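Local coordinates for protein transcription elongation factor SPT6 (Candida glabrata, PDB 3PJP) that acts in transcription elongation, probably as a histone H3-H4 chaperone, and uses the tandem SH2 domain described here to bind the phosphorylated C-terminal repeat domain of RNA polymerase II, at residues D124-N129 with I150-A155; S133-S138 with N186-L191; K165-G170 with N175-T180. All coordinates share one frame; numbering follows the deposited sequence.

Contact 1 (D124-N129 with I150-A155)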
# COMPACT_ATOMS: atom_id res chain seq x y z
N ASP A 124 -23.57 -13.66 -2.52
CA ASP A 124 -24.42 -13.99 -3.66
C ASP A 124 -23.78 -15.07 -4.54
O ASP A 124 -24.43 -16.04 -4.91
CB ASP A 124 -24.73 -12.74 -4.49
CG ASP A 124 -25.60 -11.75 -3.76
OD1 ASP A 124 -26.15 -12.11 -2.69
OD2 ASP A 124 -25.74 -10.61 -4.24
N TYR A 125 -22.50 -14.89 -4.87
CA TYR A 125 -21.79 -15.86 -5.70
C TYR A 125 -21.76 -17.25 -5.07
O TYR A 125 -21.91 -18.26 -5.76
CB TYR A 125 -20.37 -15.40 -6.01
CG TYR A 125 -19.57 -16.43 -6.77
CD1 TYR A 125 -18.84 -17.40 -6.10
CD2 TYR A 125 -19.56 -16.44 -8.16
CE1 TYR A 125 -18.11 -18.35 -6.79
CE2 TYR A 125 -18.83 -17.38 -8.86
CZ TYR A 125 -18.11 -18.34 -8.17
OH TYR A 125 -17.39 -19.28 -8.87
N SER A 126 -21.53 -17.30 -3.77
CA SER A 126 -21.53 -18.57 -3.05
C SER A 126 -22.90 -19.23 -3.13
O SER A 126 -23.00 -20.45 -3.19
CB SER A 126 -21.12 -18.37 -1.60
OG SER A 126 -21.05 -19.60 -0.91
N LYS A 127 -23.95 -18.42 -3.12
CA LYS A 127 -25.32 -18.91 -3.22
C LYS A 127 -25.48 -19.75 -4.49
O LYS A 127 -26.00 -20.86 -4.45
CB LYS A 127 -26.30 -17.74 -3.25
CG LYS A 127 -27.60 -17.98 -2.49
CD LYS A 127 -27.43 -17.66 -1.02
CE LYS A 127 -27.08 -16.19 -0.81
NZ LYS A 127 -26.87 -15.86 0.62
N VAL A 128 -25.01 -19.19 -5.60
CA VAL A 128 -25.13 -19.82 -6.91
C VAL A 128 -24.15 -20.98 -7.07
O VAL A 128 -24.49 -22.01 -7.66
CB VAL A 128 -24.89 -18.80 -8.03
CG1 VAL A 128 -24.91 -19.48 -9.39
CG2 VAL A 128 -25.91 -17.68 -7.97
N ASN A 129 -22.94 -20.80 -6.56
CA ASN A 129 -21.90 -21.83 -6.67
C ASN A 129 -21.43 -22.33 -5.30
O ASN A 129 -20.31 -22.03 -4.88
CB ASN A 129 -20.71 -21.30 -7.47
CG ASN A 129 -21.10 -20.85 -8.86
OD1 ASN A 129 -21.46 -19.70 -9.08
ND2 ASN A 129 -21.05 -21.78 -9.81
N ILE A 150 -10.96 -10.95 0.69
CA ILE A 150 -12.25 -11.45 1.18
C ILE A 150 -12.53 -12.76 0.44
O ILE A 150 -12.43 -12.81 -0.79
CB ILE A 150 -13.37 -10.44 0.92
CG1 ILE A 150 -12.93 -9.04 1.37
CG2 ILE A 150 -14.67 -10.88 1.62
CD1 ILE A 150 -13.96 -7.96 1.16
N PHE A 151 -12.86 -13.80 1.19
CA PHE A 151 -12.95 -15.15 0.63
C PHE A 151 -13.94 -16.05 1.35
O PHE A 151 -14.29 -15.82 2.51
CB PHE A 151 -11.56 -15.82 0.58
CG PHE A 151 -10.91 -16.01 1.93
CD1 PHE A 151 -10.98 -17.23 2.58
CD2 PHE A 151 -10.22 -14.99 2.54
CE1 PHE A 151 -10.38 -17.42 3.81
CE2 PHE A 151 -9.60 -15.18 3.78
CZ PHE A 151 -9.69 -16.41 4.42
N LYS A 152 -14.37 -17.09 0.65
CA LYS A 152 -15.30 -18.07 1.20
C LYS A 152 -15.04 -19.38 0.47
O LYS A 152 -15.04 -19.43 -0.76
CB LYS A 152 -16.73 -17.58 0.97
CG LYS A 152 -17.81 -18.37 1.66
CD LYS A 152 -19.18 -17.74 1.38
CE LYS A 152 -20.32 -18.52 2.02
NZ LYS A 152 -20.41 -18.21 3.46
N LEU A 153 -14.81 -20.44 1.24
CA LEU A 153 -14.41 -21.74 0.71
C LEU A 153 -15.55 -22.48 0.01
O LEU A 153 -15.35 -23.10 -1.03
CB LEU A 153 -13.86 -22.60 1.85
CG LEU A 153 -13.42 -24.02 1.45
CD1 LEU A 153 -12.09 -23.99 0.70
CD2 LEU A 153 -13.34 -24.91 2.68
N ASN A 154 -16.73 -22.43 0.61
CA ASN A 154 -17.93 -23.05 0.06
C ASN A 154 -19.13 -22.62 0.89
O ASN A 154 -18.98 -21.89 1.86
CB ASN A 154 -17.79 -24.57 0.06
CG ASN A 154 -17.48 -25.12 1.44
OD1 ASN A 154 -18.10 -24.73 2.43
ND2 ASN A 154 -16.50 -26.01 1.52
N ALA A 155 -20.31 -23.10 0.51
CA ALA A 155 -21.54 -22.67 1.16
C ALA A 155 -21.60 -23.03 2.65
O ALA A 155 -22.29 -22.38 3.43
CB ALA A 155 -22.75 -23.23 0.43
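Ser126, near the end of helix 115-128, rests against the aliphatic part of Lys152 at the end of strand 146-152. The pair joins helix to sheet in the second SH2 fold of the tandem, in which a central sheet is sandwiched between two helices. The tight part is small and almost purely van der Waals. Ser126 CB meets Lys152 CD at 3.6 Å, and Ser126 OG lies 3.2 Å from Lys152 CE, so the hydroxyl of the buried Ser126 is pressed against methylenes with no hydrogen bond across the two segments. On the serine side, OG stands anti to the backbone N (chi1 -177°), and from there it reaches the lysine chain as well as the loop after the strand. Nearby, Ile122 of the same helix also touches Lys152, while Ile150, two residues earlier on the strand, packs on Val118, Val119 and Ile122, which continues the apolar layer between helix and sheet.

Toward solvent the contact thins out. Exposed Ala155 comes in at the margin, with its CA 3.7 Å and its CB 4.2 Å from Ser126 OG, and a backbone hydrogen bond to Pro130 ties this loop to the chain leaving the helix. Lys152 runs extended past the serine and then bends at its last torsion (chi4 79°), which turns NZ to a hydrogen bond with Ser157 O.

Contact 2 (S133-S138 with N186-L191)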
# COMPACT_ATOMS: atom_id res chain seq x y z
N SER A 133 -14.94 -22.33 -4.22
CA SER A 133 -14.31 -21.29 -3.42
C SER A 133 -14.24 -20.02 -4.26
O SER A 133 -14.21 -20.07 -5.49
CB SER A 133 -12.91 -21.72 -2.99
OG SER A 133 -12.08 -21.94 -4.12
N VAL A 134 -14.22 -18.87 -3.60
CA VAL A 134 -14.06 -17.61 -4.31
C VAL A 134 -13.25 -16.67 -3.44
O VAL A 134 -13.26 -16.78 -2.21
CB VAL A 134 -15.41 -16.97 -4.69
CG1 VAL A 134 -16.15 -16.50 -3.45
CG2 VAL A 134 -15.21 -15.83 -5.67
N TYR A 135 -12.52 -15.76 -4.08
CA TYR A 135 -11.82 -14.71 -3.35
C TYR A 135 -11.59 -13.48 -4.23
O TYR A 135 -11.37 -13.60 -5.43
CB TYR A 135 -10.50 -15.21 -2.75
CG TYR A 135 -9.39 -15.54 -3.74
CD1 TYR A 135 -8.38 -14.62 -4.00
CD2 TYR A 135 -9.32 -16.78 -4.37
CE1 TYR A 135 -7.35 -14.92 -4.88
CE2 TYR A 135 -8.30 -17.08 -5.25
CZ TYR A 135 -7.32 -16.14 -5.50
OH TYR A 135 -6.29 -16.43 -6.38
N TYR A 136 -11.64 -12.31 -3.60
CA TYR A 136 -11.40 -11.04 -4.27
C TYR A 136 -10.53 -10.14 -3.42
O TYR A 136 -10.51 -10.27 -2.19
CB TYR A 136 -12.72 -10.34 -4.56
CG TYR A 136 -13.57 -11.09 -5.56
CD1 TYR A 136 -13.11 -11.31 -6.85
CD2 TYR A 136 -14.82 -11.58 -5.21
CE1 TYR A 136 -13.88 -12.00 -7.78
CE2 TYR A 136 -15.60 -12.27 -6.12
CZ TYR A 136 -15.12 -12.48 -7.40
OH TYR A 136 -15.89 -13.16 -8.31
N PHE A 137 -9.80 -9.24 -4.07
CA PHE A 137 -9.10 -8.15 -3.40
C PHE A 137 -9.89 -6.88 -3.65
O PHE A 137 -10.49 -6.72 -4.72
CB PHE A 137 -7.68 -7.97 -3.98
CG PHE A 137 -6.82 -9.19 -3.86
CD1 PHE A 137 -6.15 -9.48 -2.68
CD2 PHE A 137 -6.66 -10.04 -4.94
CE1 PHE A 137 -5.35 -10.60 -2.58
CE2 PHE A 137 -5.86 -11.17 -4.84
CZ PHE A 137 -5.20 -11.45 -3.67
N SER A 138 -9.89 -5.98 -2.67
CA SER A 138 -10.47 -4.65 -2.84
C SER A 138 -9.71 -3.62 -2.00
O SER A 138 -8.94 -3.97 -1.11
CB SER A 138 -11.96 -4.67 -2.48
OG SER A 138 -12.14 -5.03 -1.12
N ASN A 186 -0.78 -17.44 -4.41
CA ASN A 186 -0.25 -18.73 -4.02
C ASN A 186 -0.01 -18.81 -2.51
O ASN A 186 -0.27 -19.83 -1.88
CB ASN A 186 1.04 -19.07 -4.78
CG ASN A 186 0.79 -19.36 -6.26
OD1 ASN A 186 -0.33 -19.65 -6.66
ND2 ASN A 186 1.85 -19.28 -7.07
N GLY A 187 0.51 -17.73 -1.93
CA GLY A 187 0.75 -17.67 -0.50
C GLY A 187 -0.54 -17.71 0.31
O GLY A 187 -0.62 -18.38 1.34
N PHE A 188 -1.55 -16.98 -0.16
CA PHE A 188 -2.89 -17.05 0.41
C PHE A 188 -3.40 -18.49 0.42
O PHE A 188 -3.87 -18.99 1.45
CB PHE A 188 -3.83 -16.13 -0.38
CG PHE A 188 -5.29 -16.44 -0.22
CD1 PHE A 188 -5.90 -16.35 1.01
CD2 PHE A 188 -6.07 -16.79 -1.32
CE1 PHE A 188 -7.25 -16.62 1.15
CE2 PHE A 188 -7.41 -17.07 -1.19
CZ PHE A 188 -8.00 -16.98 0.05
N LYS A 189 -3.30 -19.18 -0.71
CA LYS A 189 -3.81 -20.55 -0.80
C LYS A 189 -3.07 -21.48 0.16
O LYS A 189 -3.67 -22.39 0.73
CB LYS A 189 -3.77 -21.06 -2.24
CG LYS A 189 -4.73 -20.31 -3.16
CD LYS A 189 -4.60 -20.76 -4.61
CE LYS A 189 -5.50 -19.92 -5.51
NZ LYS A 189 -5.37 -20.30 -6.94
N THR A 190 -1.78 -21.23 0.37
CA THR A 190 -0.98 -22.04 1.29
C THR A 190 -1.42 -21.80 2.74
O THR A 190 -1.52 -22.73 3.55
CB THR A 190 0.53 -21.75 1.08
OG1 THR A 190 0.93 -22.24 -0.21
CG2 THR A 190 1.38 -22.39 2.15
N LEU A 191 -1.72 -20.54 3.05
CA LEU A 191 -2.16 -20.15 4.38
C LEU A 191 -3.56 -20.67 4.70
O LEU A 191 -3.99 -20.62 5.86
CB LEU A 191 -2.11 -18.62 4.52
CG LEU A 191 -0.70 -18.06 4.59
CD1 LEU A 191 -0.70 -16.55 4.40
CD2 LEU A 191 -0.02 -18.46 5.90
O HOH W 1 -6.57 -17.95 -8.64
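The hydroxyl of Tyr135, on strand 134-139, is linked to Lys189, on helix 181-191, through one water: the water lies 2.7 Å from Tyr135 OH and accepts a hydrogen bond of 3.1 Å from Lys189 NZ. This bridge lies at the outer margin of a helix-on-sheet contact in the second SH2 fold, where the C-terminal helix covers the sheet face reverse to the one covered by helix 115-128. The lysine chain, extended beyond CG, crosses the tyrosine side chain at about a right angle, and its CE comes to 3.7 Å from Tyr135 OH, which leaves the ammonium group beside the water.

Deeper in, the contact turns aromatic. The edge of Phe188 points at one face of Tyr135 in an edge-to-face pair, with centroids 4.9 Å apart and planes at 54°, a tilt well short of perpendicular. The two side chains slide past each other in opposite directions. Phe188 meets the tyrosine near the root of its ring, whereas Lys189 comes in at the hydroxyl end. With CG anti to the backbone N (chi1 160°), the Phe188 ring reaches off the helix to Tyr135.

The pair belongs to a larger apolar cluster. Phe151 of the adjoining strand touches Tyr135 and makes a further edge-to-face pair with Phe188, Leu149 touches both side chains, and Cys185, one turn back on the helix, also touches Tyr135. At the point of closest approach, Phe188 CE2 stands above the tyrosine face, offset toward its rim, 3.6 Å from Tyr135 CG.

Contact 3 (K165-G170 with N175-T180)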
# COMPACT_ATOMS: atom_id res chain seq x y z
N LYS A 165 -1.08 -5.53 3.06
CA LYS A 165 -0.48 -4.19 3.06
C LYS A 165 0.44 -4.02 1.85
O LYS A 165 1.31 -4.86 1.59
CB LYS A 165 0.30 -3.95 4.36
CG LYS A 165 1.14 -2.65 4.37
CD LYS A 165 0.36 -1.44 4.82
CE LYS A 165 1.30 -0.27 5.09
NZ LYS A 165 0.58 0.96 5.51
N LEU A 166 0.22 -2.95 1.10
CA LEU A 166 1.09 -2.61 -0.02
C LEU A 166 2.40 -2.10 0.53
O LEU A 166 2.41 -1.14 1.31
CB LEU A 166 0.42 -1.51 -0.86
CG LEU A 166 1.28 -0.95 -2.00
CD1 LEU A 166 1.51 -2.03 -3.04
CD2 LEU A 166 0.61 0.29 -2.64
N THR A 167 3.51 -2.72 0.15
CA THR A 167 4.83 -2.18 0.50
C THR A 167 5.63 -1.90 -0.76
O THR A 167 5.17 -2.17 -1.87
CB THR A 167 5.64 -3.13 1.39
OG1 THR A 167 6.15 -4.21 0.60
CG2 THR A 167 4.78 -3.68 2.54
N HIS A 168 6.82 -1.33 -0.60
CA HIS A 168 7.65 -1.05 -1.76
C HIS A 168 8.28 -2.31 -2.35
O HIS A 168 8.82 -2.28 -3.46
CB HIS A 168 8.71 0.01 -1.46
CG HIS A 168 9.78 -0.43 -0.50
ND1 HIS A 168 9.59 -0.52 0.86
CD2 HIS A 168 11.08 -0.78 -0.71
CE1 HIS A 168 10.71 -0.91 1.44
NE2 HIS A 168 11.63 -1.07 0.51
N THR A 169 8.19 -3.43 -1.63
CA THR A 169 8.77 -4.68 -2.10
C THR A 169 7.71 -5.71 -2.50
O THR A 169 8.03 -6.71 -3.13
CB THR A 169 9.74 -5.31 -1.08
OG1 THR A 169 9.04 -5.62 0.13
CG2 THR A 169 10.89 -4.35 -0.77
N GLY A 170 6.45 -5.45 -2.16
CA GLY A 170 5.41 -6.40 -2.51
C GLY A 170 4.17 -6.23 -1.66
O GLY A 170 3.87 -5.14 -1.19
N ASN A 175 2.66 -13.21 6.90
CA ASN A 175 4.05 -13.57 7.16
C ASN A 175 5.06 -12.94 6.23
O ASN A 175 6.07 -12.41 6.69
CB ASN A 175 4.23 -15.11 7.22
CG ASN A 175 3.77 -15.84 5.94
OD1 ASN A 175 4.00 -17.04 5.80
ND2 ASN A 175 3.12 -15.13 5.01
N TYR A 176 4.79 -13.00 4.93
CA TYR A 176 5.76 -12.58 3.94
C TYR A 176 5.30 -11.37 3.16
O TYR A 176 4.10 -11.10 3.05
CB TYR A 176 6.03 -13.70 2.93
CG TYR A 176 6.48 -15.02 3.52
CD1 TYR A 176 7.21 -15.07 4.71
CD2 TYR A 176 6.21 -16.20 2.87
CE1 TYR A 176 7.63 -16.30 5.23
CE2 TYR A 176 6.62 -17.42 3.38
CZ TYR A 176 7.33 -17.46 4.55
OH TYR A 176 7.73 -18.67 5.06
N ASN A 177 6.27 -10.68 2.58
CA ASN A 177 6.04 -9.61 1.63
C ASN A 177 6.11 -10.25 0.25
O ASN A 177 7.20 -10.37 -0.32
CB ASN A 177 7.15 -8.58 1.80
CG ASN A 177 6.74 -7.23 1.31
OD1 ASN A 177 6.33 -7.07 0.17
ND2 ASN A 177 6.81 -6.23 2.19
N TYR A 178 4.98 -10.69 -0.27
CA TYR A 178 4.95 -11.40 -1.55
C TYR A 178 5.25 -10.46 -2.70
O TYR A 178 4.57 -9.44 -2.88
CB TYR A 178 3.58 -12.12 -1.72
CG TYR A 178 3.36 -13.18 -0.65
CD1 TYR A 178 3.86 -14.47 -0.81
CD2 TYR A 178 2.68 -12.88 0.53
CE1 TYR A 178 3.67 -15.43 0.17
CE2 TYR A 178 2.50 -13.84 1.53
CZ TYR A 178 3.00 -15.12 1.33
OH TYR A 178 2.84 -16.11 2.29
N PRO A 179 6.29 -10.76 -3.49
CA PRO A 179 6.75 -9.73 -4.43
C PRO A 179 5.88 -9.52 -5.67
O PRO A 179 6.05 -8.49 -6.34
CB PRO A 179 8.14 -10.23 -4.86
CG PRO A 179 8.54 -11.22 -3.79
CD PRO A 179 7.27 -11.85 -3.33
N THR A 180 5.01 -10.48 -5.99
CA THR A 180 4.10 -10.37 -7.13
C THR A 180 2.69 -10.79 -6.72
O THR A 180 2.50 -11.46 -5.70
CB THR A 180 4.51 -11.29 -8.27
OG1 THR A 180 4.31 -12.65 -7.87
CG2 THR A 180 5.97 -11.06 -8.66
O HOH W 2 9.47 -8.70 -0.91
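Asn177 reaches from strand 176-178 into the turn that follows strand 159-166, and its ND2 donates a hydrogen bond of 2.7 Å to Thr167 OG1. The acceptor lies only 5° out of the amide plane, although the bond itself is bent (146° at the hydrogen). With CG anti to its own N (chi1 -156°), Asn177 carries its amide across to the threonines. Thr169 crosses the asparagine at about a right angle, bringing its OG1 over one face of the amide, 3.0 Å from Asn177 CG. The two backbones come close: Gly170 CA makes a CA-H...O contact of 3.2 Å with Tyr178 O, and Pro179 CA makes a longer one with Thr169 O. Gly170 presents no side chain toward Tyr178 O, where a beta carbon would collide, and its backbone angles separately call for glycine.

The next shell fixes the acceptor. Thr167 OG1 also receives Thr169 N at 3.1 Å, which forms an ST turn, so two N-H groups converge on one hydroxyl oxygen. Thr167 N bonds to Gly170 O at 2.8 Å and closes the turn into the short strand 171-173. Strand 176-178 forms one edge of the second SH2 sheet, just ahead of the C-terminal helix. A water donates to Asn177 O at 2.9 Å and is held weakly by Thr169 O and Thr169 OG1.

Farther out, Asn175 ND2 bonds to both Tyr178 OH and Leu173 O, tying the residue before the strand to the tyrosine. Thr180 provides the N-cap of helix 181-191, with its OG1 accepting from Gln183 N.

All three contacts reach one sheet, that of the second SH2 fold, but from different places. Contacts 1 and 2 have centres about 13 Å apart and touch through neighbouring strands: Lys152 O and Val134 N, 3.0 Å apart, probably hydrogen-bond, so the two helices are fastened to a common pair of strands. Contact 3 lies at the far edge, its centre about 15 Å from that of contact 2, and joins it where Gly187 CA packs on Tyr178 CE1 at 3.7 Å. Contacts 1 and 3 do not touch; their nearest atoms are about 12 Å apart. Of the three, contact 3 lies closest to the chain's centre, facing the first SH2 domain.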